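Local coordinates for UDP-N-acetylglucosamine 2-epimerase (Methanocaldococcus jannaschii, PDB 4NES), which probably catalyses the reversible epimerization at C-2 of UDP-N-acetylglucosamine to UDP-N-acetylmannosamine, working as a homodimer with a GT-B fold, at residues Ser4-Thr9 / Asp88-Gln93; Ile32-Gln37 / Pro54-Asn59. One frame throughout, in Å; residues are numbered along the deposited sequence.

Interaction 1 (Ser4-Thr9 / Asp88-Gln93)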
loop_
_atom_site.group_PDB
_atom_site.type_symbol
_atom_site.label_atom_id
_atom_site.label_comp_id
_atom_site.label_asym_id
_atom_site.label_seq_id
_atom_site.Cartn_x
_atom_site.Cartn_y
_atom_site.Cartn_z
ATOM N N SER A 4 16.792 -6.833 -9.385
ATOM C CA SER A 4 17.224 -6.463 -8.037
ATOM C C SER A 4 16.424 -7.246 -7.009
ATOM O O SER A 4 15.193 -7.257 -7.053
ATOM C CB SER A 4 17.027 -4.967 -7.778
ATOM O OG SER A 4 17.816 -4.182 -8.652
ATOM N N ILE A 5 17.117 -7.903 -6.089
ATOM C CA ILE A 5 16.470 -8.512 -4.933
ATOM C C ILE A 5 16.576 -7.530 -3.783
ATOM O O ILE A 5 17.667 -7.051 -3.477
ATOM C CB ILE A 5 17.174 -9.800 -4.513
ATOM C CG1 ILE A 5 17.068 -10.847 -5.618
ATOM C CG2 ILE A 5 16.558 -10.334 -3.233
ATOM C CD1 ILE A 5 17.903 -12.096 -5.355
ATOM N N ILE A 6 15.447 -7.200 -3.164
ATOM C CA ILE A 6 15.450 -6.326 -2.001
ATOM C C ILE A 6 15.038 -7.139 -0.784
ATOM O O ILE A 6 13.982 -7.767 -0.792
ATOM C CB ILE A 6 14.473 -5.154 -2.193
ATOM C CG1 ILE A 6 14.831 -4.389 -3.465
ATOM C CG2 ILE A 6 14.471 -4.236 -0.963
ATOM C CD1 ILE A 6 13.932 -3.212 -3.757
ATOM N N LEU A 7 15.882 -7.141 0.245
ATOM C CA LEU A 7 15.604 -7.888 1.467
ATOM C C LEU A 7 16.045 -7.102 2.696
ATOM O O LEU A 7 16.829 -6.156 2.600
ATOM C CB LEU A 7 16.294 -9.262 1.431
ATOM C CG LEU A 7 17.827 -9.314 1.325
ATOM C CD1 LEU A 7 18.517 -9.074 2.666
ATOM C CD2 LEU A 7 18.289 -10.641 0.736
ATOM N N GLY A 8 15.552 -7.515 3.856
ATOM C CA GLY A 8 15.934 -6.847 5.085
ATOM C C GLY A 8 16.171 -7.710 6.312
ATOM O O GLY A 8 16.902 -7.294 7.195
ATOM N N THR A 9 15.547 -8.886 6.378
ATOM C CA THR A 9 15.403 -9.611 7.652
ATOM C C THR A 9 15.777 -11.083 7.549
ATOM O O THR A 9 15.799 -11.654 6.458
ATOM C CB THR A 9 13.954 -9.548 8.196
ATOM O OG1 THR A 9 13.083 -10.273 7.317
ATOM C CG2 THR A 9 13.487 -8.105 8.348
ATOM N N ASP A 88 14.739 -3.964 -14.297
ATOM C CA ASP A 88 13.374 -4.014 -14.803
ATOM C C ASP A 88 12.485 -4.994 -14.039
ATOM O O ASP A 88 11.290 -5.071 -14.300
ATOM C CB ASP A 88 13.308 -4.228 -16.312
ATOM C CG ASP A 88 14.086 -5.430 -16.765
ATOM O OD1 ASP A 88 14.382 -6.308 -15.939
ATOM O OD2 ASP A 88 14.406 -5.497 -17.968
ATOM N N VAL A 89 13.066 -5.736 -13.095
ATOM C CA VAL A 89 12.265 -6.487 -12.129
ATOM C C VAL A 89 12.866 -6.341 -10.732
ATOM O O VAL A 89 14.089 -6.376 -10.564
ATOM C CB VAL A 89 12.189 -7.992 -12.477
ATOM C CG1 VAL A 89 11.317 -8.729 -11.470
ATOM C CG2 VAL A 89 11.671 -8.216 -13.891
ATOM N N VAL A 90 11.995 -6.156 -9.741
ATOM C CA VAL A 90 12.362 -6.181 -8.331
ATOM C C VAL A 90 11.703 -7.387 -7.673
ATOM O O VAL A 90 10.498 -7.616 -7.830
ATOM C CB VAL A 90 11.938 -4.864 -7.643
ATOM C CG1 VAL A 90 11.820 -5.022 -6.125
ATOM C CG2 VAL A 90 12.913 -3.753 -7.997
ATOM N N VAL A 91 12.497 -8.162 -6.940
ATOM C CA VAL A 91 11.988 -9.327 -6.228
ATOM C C VAL A 91 11.964 -9.032 -4.732
ATOM O O VAL A 91 12.971 -8.595 -4.167
ATOM C CB VAL A 91 12.866 -10.569 -6.486
ATOM C CG1 VAL A 91 12.439 -11.720 -5.606
ATOM C CG2 VAL A 91 12.778 -10.992 -7.947
ATOM N N VAL A 92 10.807 -9.254 -4.100
ATOM C CA VAL A 92 10.676 -9.141 -2.650
ATOM C C VAL A 92 9.983 -10.380 -2.118
ATOM O O VAL A 92 9.138 -10.971 -2.797
ATOM C CB VAL A 92 9.905 -7.879 -2.226
ATOM C CG1 VAL A 92 10.762 -6.637 -2.466
ATOM C CG2 VAL A 92 8.561 -7.794 -2.942
ATOM N N GLN A 93 10.344 -10.775 -0.900
ATOM C CA GLN A 93 9.838 -12.018 -0.324
ATOM C C GLN A 93 9.118 -11.763 0.971
ATOM O O GLN A 93 9.708 -11.267 1.921
ATOM C CB GLN A 93 10.991 -12.996 -0.041
ATOM C CG GLN A 93 10.561 -14.419 0.394
ATOM C CD GLN A 93 10.053 -14.508 1.827
ATOM O OE1 GLN A 93 10.692 -14.031 2.761
ATOM N NE2 GLN A 93 8.894 -15.119 1.999
HETATM O O HOH W 1 12.409 -9.597 0.467
#

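Interaction 2 (Ile32-Gln37 / Pro54-Asn59). With UD1 (uridine-diphosphate-N-acetylglucosamine), chain B.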
loop_
_atom_site.group_PDB
_atom_site.type_symbol
_atom_site.label_atom_id
_atom_site.label_comp_id
_atom_site.label_asym_id
_atom_site.label_seq_id
_atom_site.Cartn_x
_atom_site.Cartn_y
_atom_site.Cartn_z
ATOM N N ILE A 32 21.795 -7.743 -4.884
ATOM C CA ILE A 32 20.970 -7.633 -3.692
ATOM C C ILE A 32 21.077 -6.229 -3.126
ATOM O O ILE A 32 22.179 -5.677 -2.967
ATOM C CB ILE A 32 21.417 -8.631 -2.605
ATOM C CG1 ILE A 32 21.312 -10.070 -3.121
ATOM C CG2 ILE A 32 20.615 -8.435 -1.320
ATOM C CD1 ILE A 32 21.952 -11.095 -2.194
ATOM N N ILE A 33 19.916 -5.659 -2.822
ATOM C CA ILE A 33 19.811 -4.445 -2.028
ATOM C C ILE A 33 19.329 -4.855 -0.638
ATOM O O ILE A 33 18.235 -5.405 -0.478
ATOM C CB ILE A 33 18.797 -3.453 -2.633
ATOM C CG1 ILE A 33 19.207 -3.037 -4.053
ATOM C CG2 ILE A 33 18.639 -2.235 -1.720
ATOM C CD1 ILE A 33 18.107 -2.277 -4.783
ATOM N N HIS A 34 20.160 -4.605 0.367
ATOM C CA HIS A 34 19.841 -4.951 1.746
ATOM C C HIS A 34 19.431 -3.665 2.474
ATOM O O HIS A 34 20.194 -2.700 2.500
ATOM C CB HIS A 34 21.091 -5.558 2.393
ATOM C CG HIS A 34 20.838 -6.376 3.624
ATOM N ND1 HIS A 34 19.794 -6.129 4.499
ATOM C CD2 HIS A 34 21.514 -7.424 4.145
ATOM C CE1 HIS A 34 19.834 -6.998 5.488
ATOM N NE2 HIS A 34 20.874 -7.799 5.302
ATOM N N THR A 35 18.229 -3.629 3.050
ATOM C CA THR A 35 17.828 -2.453 3.819
ATOM C C THR A 35 18.503 -2.424 5.180
ATOM O O THR A 35 18.499 -1.390 5.863
ATOM C CB THR A 35 16.317 -2.411 4.067
ATOM O OG1 THR A 35 15.944 -3.592 4.792
ATOM C CG2 THR A 35 15.557 -2.336 2.754
ATOM N N ASN A 36 19.047 -3.570 5.588
ATOM C CA ASN A 36 19.633 -3.733 6.910
ATOM C C ASN A 36 18.611 -3.439 7.995
ATOM O O ASN A 36 18.955 -2.899 9.045
ATOM C CB ASN A 36 20.897 -2.878 7.083
ATOM C CG ASN A 36 21.844 -2.997 5.904
ATOM O OD1 ASN A 36 22.024 -2.040 5.160
ATOM N ND2 ASN A 36 22.454 -4.172 5.725
ATOM N N GLN A 37 17.357 -3.802 7.724
ATOM C CA GLN A 37 16.320 -3.791 8.746
ATOM C C GLN A 37 16.790 -4.623 9.931
ATOM O O GLN A 37 16.687 -4.200 11.083
ATOM C CB GLN A 37 14.993 -4.330 8.195
ATOM C CG GLN A 37 13.896 -4.277 9.248
ATOM C CD GLN A 37 12.525 -4.712 8.751
ATOM O OE1 GLN A 37 12.235 -4.720 7.550
ATOM N NE2 GLN A 37 11.677 -5.090 9.688
ATOM N N PRO A 54 26.146 -14.097 -1.637
ATOM C CA PRO A 54 27.068 -13.001 -1.936
ATOM C C PRO A 54 26.754 -11.754 -1.123
ATOM O O PRO A 54 25.619 -11.566 -0.665
ATOM C CB PRO A 54 26.809 -12.725 -3.421
ATOM C CG PRO A 54 25.400 -13.157 -3.638
ATOM C CD PRO A 54 25.216 -14.359 -2.749
ATOM N N ASN A 55 27.756 -10.901 -0.951
ATOM C CA ASN A 55 27.544 -9.618 -0.300
ATOM C C ASN A 55 26.546 -8.783 -1.081
ATOM O O ASN A 55 26.590 -8.741 -2.314
ATOM C CB ASN A 55 28.852 -8.834 -0.201
ATOM C CG ASN A 55 29.958 -9.622 0.455
ATOM O OD1 ASN A 55 29.735 -10.341 1.428
ATOM N ND2 ASN A 55 31.169 -9.489 -0.076
ATOM N N PRO A 56 25.637 -8.113 -0.366
ATOM C CA PRO A 56 24.771 -7.147 -1.039
ATOM C C PRO A 56 25.592 -6.071 -1.746
ATOM O O PRO A 56 26.661 -5.682 -1.262
ATOM C CB PRO A 56 24.001 -6.517 0.120
ATOM C CG PRO A 56 23.938 -7.593 1.155
ATOM C CD PRO A 56 25.283 -8.282 1.057
ATOM N N LYS A 57 25.100 -5.601 -2.887
ATOM C CA LYS A 57 25.737 -4.485 -3.574
ATOM C C LYS A 57 25.453 -3.174 -2.844
ATOM O O LYS A 57 26.290 -2.265 -2.830
ATOM C CB LYS A 57 25.257 -4.404 -5.024
ATOM C CG LYS A 57 25.984 -3.353 -5.843
ATOM C CD LYS A 57 25.596 -3.418 -7.303
ATOM C CE LYS A 57 26.273 -2.301 -8.079
ATOM N NZ LYS A 57 26.107 -2.472 -9.552
ATOM N N TYR A 58 24.269 -3.083 -2.238
ATOM C CA TYR A 58 23.868 -1.898 -1.488
ATOM C C TYR A 58 23.423 -2.284 -0.093
ATOM O O TYR A 58 22.676 -3.249 0.084
ATOM C CB TYR A 58 22.722 -1.154 -2.191
ATOM C CG TYR A 58 23.148 -0.514 -3.482
ATOM C CD1 TYR A 58 23.704 0.753 -3.489
ATOM C CD2 TYR A 58 23.013 -1.181 -4.691
ATOM C CE1 TYR A 58 24.116 1.349 -4.667
ATOM C CE2 TYR A 58 23.425 -0.592 -5.879
ATOM C CZ TYR A 58 23.974 0.672 -5.858
ATOM O OH TYR A 58 24.388 1.271 -7.030
ATOM N N ASN A 59 23.901 -1.527 0.889
ATOM C CA ASN A 59 23.428 -1.620 2.265
ATOM C C ASN A 59 22.884 -0.259 2.661
ATOM O O ASN A 59 23.621 0.733 2.672
ATOM C CB ASN A 59 24.575 -2.016 3.190
ATOM C CG ASN A 59 25.044 -3.424 2.955
ATOM O OD1 ASN A 59 24.417 -4.386 3.403
ATOM N ND2 ASN A 59 26.172 -3.562 2.259
HETATM C "C1'" UD1 B . 10.442 -8.129 11.667
HETATM C "C2'" UD1 B . 9.219 -8.246 10.810
HETATM C "C3'" UD1 B . 8.519 -9.495 11.050
HETATM C "C4'" UD1 B . 9.380 -10.678 10.927
HETATM C "C5'" UD1 B . 10.638 -10.505 11.739
HETATM C "C6'" UD1 B . 11.628 -11.580 11.492
HETATM C "C7'" UD1 B . 8.138 -5.985 10.262
HETATM C "C8'" UD1 B . 7.153 -4.937 10.687
HETATM N "N2'" UD1 B . 8.283 -7.136 11.123
HETATM O "O1'" UD1 B . 10.061 -8.111 12.995
HETATM O "O3'" UD1 B . 7.413 -9.605 10.135
HETATM O "O4'" UD1 B . 8.700 -11.847 11.355
HETATM O "O5'" UD1 B . 11.291 -9.283 11.409
HETATM O "O6'" UD1 B . 12.417 -11.899 12.577
HETATM O "O7'" UD1 B . 8.792 -5.856 9.224
HETATM N N1 UD1 B . 16.383 -5.922 16.773
HETATM C C2 UD1 B . 17.671 -6.106 17.071
HETATM N N3 UD1 B . 18.534 -6.488 16.133
HETATM C C4 UD1 B . 18.141 -6.682 14.867
HETATM C C5 UD1 B . 16.809 -6.502 14.521
HETATM C C6 UD1 B . 15.923 -6.116 15.514
HETATM O O2 UD1 B . 18.071 -5.940 18.207
HETATM O O4 UD1 B . 19.043 -7.071 13.920
HETATM C C1B UD1 B . 15.404 -5.515 17.808
HETATM C C2B UD1 B . 15.324 -4.060 18.040
HETATM O "O2'" UD1 B . 15.074 -3.815 19.402
HETATM C C3B UD1 B . 14.182 -3.661 17.249
HETATM C C4B UD1 B . 13.266 -4.816 17.423
HETATM O O4B UD1 B . 14.090 -5.965 17.470
HETATM O O3B UD1 B . 13.597 -2.442 17.634
HETATM C C5B UD1 B . 12.293 -4.955 16.307
HETATM O O5B UD1 B . 12.857 -4.969 15.020
HETATM P PA UD1 B . 11.949 -4.851 13.766
HETATM O O1A UD1 B . 11.213 -3.548 13.826
HETATM O O2A UD1 B . 12.804 -4.969 12.547
HETATM O O3A UD1 B . 10.855 -5.967 13.832
HETATM P PB UD1 B . 10.998 -7.529 14.123
HETATM O O1B UD1 B . 10.336 -7.806 15.433
HETATM O O2B UD1 B . 12.424 -7.984 13.971
HETATM O O HOH W 2 24.930 -8.819 -4.648
#

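Interaction 1 (Ser4-Thr9 / Asp88-Gln93)
Two inner strands of the N-terminal Rossmann-like domain, 3-7 and 89-93, run parallel here as neighbours in its sheet. Three backbone hydrogen bonds join them. Ser4 N gives to Val89 O at 3.0 Å, and Ser4 O takes Val91 N at 2.8 Å. Ile6 N then bonds to Val91 O at 3.0 Å, with an angle of 170° at the hydrogen. Ser4 N and O and Ile6 N all face strand 89-93, the staggered pattern of parallel strands, while Ile5 bonds to strand 30-34 on the other side. The two strand axes diverge by 29°, and near the C-terminal ends the direct pairing gives way to water. One water bridges Ile6 O and Gln93 N, 2.7 Å from each, and accepts from Gln93 N.

In the parallel sheet of a GT-B half, helices pack on both faces. On the face with Ser4 and Val90, Ile6 CD1 meets Val90 CG1 at 3.7 Å, the two side chains crossing at a slant. The extended chi2 of Ile6, 180°, carries CD1 out to that methyl. Val92 CG1 comes alongside Ile6, 4.0 Å from Ile6 CB. The other face carries Ile5 and Val91. Their contact is looser, Ile5 CG1 to Val91 CB at 4.3 Å. Leu16 of helix 10-23 packs on Ile5, and Ala114 and Val116 of strand 112-116 touch Val91. Beyond the strand, Thr9 lies at the N-cap of helix 10-23 and touches the bound UDP-GlcNAc.

Interaction 2 (Ile32-Gln37 / Pro54-Asn59)
The His34 ring has the amide nitrogen of Asn36 over one face, with ND2 3.4 Å above the plane and displaced toward the rim. Pro56 CG meets the ring at its edge, 3.9 Å from His34 CD2. The His34 side chain and Pro56 lie side by side, pointing the same way. Asn36 N donates to His34 ND1 from well out of the ring plane, while His34 NE2 bonds to Asp44, so both ring nitrogens have partners. The Asn36 amide reaches across to Asn59: ND2 donates to Asn59 OD1 at 3.0 Å, almost straight at 175°. The two amides are nearly coplanar, 25° apart. Asn36 OD1 accepts from Asn61 N, which holds the amide from its other end.

These residues join the two strands of a beta-alpha-beta unit, 30-34 and 58-59, linked through helix 45-50. The strands are parallel, and 58-59 is outermost in the sheet within this chain. His34 N bonds to Tyr58 O at 2.9 Å. Ile32 O receives Lys57 N at 2.9 Å and, weakly, Tyr58 N at 3.4 Å. Ile32 CG2 rests on Pro56 CB at 4.1 Å. Past the strand, Thr35 OG1 accepts from Gln37 N in an ST turn. The extended Gln37 chain (chi2 176°) carries NE2 to UDP-GlcNAc, where it donates to the acetamido oxygen O7' and to the phosphate oxygen O2A.

From the N terminus, strand 3-7 comes first and leads through Gly8 and Thr9 into helix 10-23. The chain returns as strand 30-34, then passes through helix 45-50 to strand 58-59, where interaction 2 closes its short loop. Helix 67-85 follows and delivers strand 89-93, which closes the longer loop of interaction 1. Interaction 2 is therefore nested inside interaction 1. Strands 3-7 and 30-34 are neighbours, and probable hydrogen bonds from Ile33 N to Ile5 O and from Thr35 N to Leu7 O couple the contacts. With those bonds, the two contacts set four strands in the order 58-59, 30-34, 3-7, 89-93. Thr9 and Gln37, just past two of them, both reach the UDP-GlcNAc pocket.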